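Local coordinates for protein CRISPR-associated endonuclease Cas2 2 (Thermus thermophilus, PDB 1ZPW) that belongs to the Cas2 family of metal-dependent CRISPR-associated endoribonucleases, forming a homodimer that joins a Cas1 homodimer in antiviral adaptive immunity, at residues Glu47-Arg50 with Arg51-Arg55. Sequence-based numbering, arbitrary orientation.
Sequences EDLR and RRARR
R51 reaches back one turn to E47, and R52 does the same to D48, so that two adjacent i to i+4 acid-arginine pairs mark the middle of helix 43-56, the second helix of the ferredoxin-like Cas2 fold. Amides of R51 to R54 donate in turn to the carbonyls of E47 to R50, at N to O distances of 2.8 to 3.0 Å. With CG trans to the main-chain N (chi1 163°) and a bend at chi3, the R51 side chain brings NH1 up to the carboxylate of E47. The salt bridge between R51 NH1 and E47 OE2 measures 3.5 Å, with carboxylate and guanidinium planes 60° apart; R51 has two conformers, and as a constant feature this bridge is doubtful. D48 meets R52 differently. Its carboxylate rests against the aliphatic part of the arginine, OD1 lying 3.6 Å from R52 CD, while the same oxygen faces the guanidinium edge near its plane, the two planes 46° apart, in a long salt bridge of 3.9 Å to R52 NH1. The stronger partner of D48 OD1 is the hydroxyl of Y28, which also makes a weak hydrogen bond with R52 NH1 and thus bridges the pair, more firmly on the acid side. On the buried side, L49 and A53 pack on helix 15-26 and strand 63-68, through L25 and I66 for the leucine and L24 and L64 for the alanine. R50 also touches I66, and its guanidinium places one face over E47 CA, offset toward the rim. One turn on, R54 CG comes within 3.1 Å of R50 O, the oxygen that accepts R54 N.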
loop_
_atom_site.group_PDB
_atom_site.type_symbol
_atom_site.label_atom_id
_atom_site.label_comp_id
_atom_site.label_asym_id
_atom_site.label_seq_id
_atom_site.Cartn_x
_atom_site.Cartn_y
_atom_site.Cartn_z
ATOM N N GLU A 47 1.315 2.333 11.889
ATOM C CA GLU A 47 0.940 1.278 12.815
ATOM C C GLU A 47 -0.520 0.867 12.607
ATOM O O GLU A 47 -0.842 -0.300 12.668
ATOM C CB GLU A 47 1.148 1.788 14.242
ATOM C CG GLU A 47 0.831 0.735 15.264
ATOM C CD GLU A 47 0.861 1.256 16.688
ATOM O OE1 GLU A 47 1.527 0.614 17.501
ATOM O OE2 GLU A 47 0.220 2.288 16.977
ATOM N N ASP A 48 -1.393 1.847 12.359
ATOM C CA ASP A 48 -2.806 1.581 12.155
ATOM C C ASP A 48 -3.031 0.745 10.894
ATOM O O ASP A 48 -3.817 -0.228 10.895
ATOM C CB ASP A 48 -3.575 2.893 12.033
ATOM C CG ASP A 48 -5.085 2.692 11.988
ATOM O OD1 ASP A 48 -5.727 3.121 11.004
ATOM O OD2 ASP A 48 -5.717 2.122 12.912
ATOM N N LEU A 49 -2.335 1.140 9.825
ATOM C CA LEU A 49 -2.376 0.369 8.578
ATOM C C LEU A 49 -1.929 -1.082 8.819
ATOM O O LEU A 49 -2.617 -2.013 8.386
ATOM C CB LEU A 49 -1.526 1.057 7.493
ATOM C CG LEU A 49 -1.529 0.482 6.062
ATOM C CD1 LEU A 49 -0.981 1.532 5.082
ATOM C CD2 LEU A 49 -0.730 -0.775 5.942
ATOM N N ARG A 50 -0.792 -1.276 9.488
ATOM C CA ARG A 50 -0.336 -2.648 9.758
ATOM C C ARG A 50 -1.323 -3.440 10.574
ATOM O O ARG A 50 -1.630 -4.602 10.246
ATOM C CB ARG A 50 0.999 -2.672 10.469
ATOM C CG ARG A 50 2.161 -2.157 9.662
ATOM C CD ARG A 50 3.476 -2.654 10.245
ATOM N NE ARG A 50 3.434 -2.349 11.676
ATOM C CZ ARG A 50 3.996 -1.282 12.242
ATOM N NH1 ARG A 50 3.817 -1.071 13.549
ATOM N NH2 ARG A 50 4.761 -0.442 11.542
ATOM N N ARG A 51 -1.840 -2.817 11.636
ATOM C CA ARG A 51 -2.785 -3.476 12.512
ATOM C C ARG A 51 -4.020 -3.947 11.752
ATOM O O ARG A 51 -4.467 -5.090 11.934
ATOM C CB ARG A 51 -3.161 -2.521 13.650
ATOM C CG ARG A 51 -4.409 -2.835 14.454
ATOM C CD ARG A 51 -4.955 -1.638 15.315
ATOM N NE ARG A 51 -3.929 -0.760 15.898
ATOM C CZ ARG A 51 -3.089 -1.113 16.886
ATOM N NH1 ARG A 51 -2.181 -0.259 17.354
ATOM N NH2 ARG A 51 -3.152 -2.336 17.394
ATOM N N ARG A 52 -4.533 -3.093 10.869
ATOM C CA ARG A 52 -5.745 -3.413 10.120
ATOM C C ARG A 52 -5.434 -4.395 9.000
ATOM O O ARG A 52 -6.262 -5.260 8.714
ATOM C CB ARG A 52 -6.389 -2.115 9.612
ATOM C CG ARG A 52 -6.884 -1.243 10.794
ATOM C CD ARG A 52 -7.534 0.057 10.445
ATOM N NE ARG A 52 -8.827 -0.123 9.791
ATOM C CZ ARG A 52 -9.441 0.852 9.115
ATOM N NH1 ARG A 52 -8.877 2.059 9.011
ATOM N NH2 ARG A 52 -10.609 0.623 8.537
ATOM N N ALA A 53 -4.267 -4.261 8.370
ATOM C CA ALA A 53 -3.896 -5.185 7.284
ATOM C C ALA A 53 -3.732 -6.596 7.854
ATOM O O ALA A 53 -4.186 -7.568 7.279
ATOM C CB ALA A 53 -2.616 -4.728 6.587
ATOM N N ARG A 54 -3.166 -6.674 9.053
ATOM C CA ARG A 54 -2.995 -7.972 9.694
ATOM C C ARG A 54 -4.296 -8.717 9.949
ATOM O O ARG A 54 -4.302 -9.958 9.954
ATOM C CB ARG A 54 -2.287 -7.771 11.011
ATOM C CG ARG A 54 -0.847 -7.482 10.887
ATOM C CD ARG A 54 -0.278 -7.274 12.286
ATOM N NE ARG A 54 1.073 -6.766 12.301
ATOM C CZ ARG A 54 2.129 -7.518 12.079
ATOM N NH1 ARG A 54 1.989 -8.809 11.796
ATOM N NH2 ARG A 54 3.331 -6.984 12.130
ATOM N N ARG A 55 -5.386 -8.012 10.202
ATOM C CA ARG A 55 -6.665 -8.678 10.415
ATOM C C ARG A 55 -7.081 -9.387 9.134
ATOM O O ARG A 55 -7.751 -10.411 9.198
ATOM C CB ARG A 55 -7.790 -7.736 10.880
ATOM C CG ARG A 55 -7.485 -6.931 12.124
ATOM C CD ARG A 55 -8.588 -5.950 12.548
ATOM N NE ARG A 55 -8.312 -5.412 13.879
ATOM C CZ ARG A 55 -8.538 -4.166 14.256
ATOM N NH1 ARG A 55 -9.071 -3.301 13.399
ATOM N NH2 ARG A 55 -8.212 -3.779 15.492
#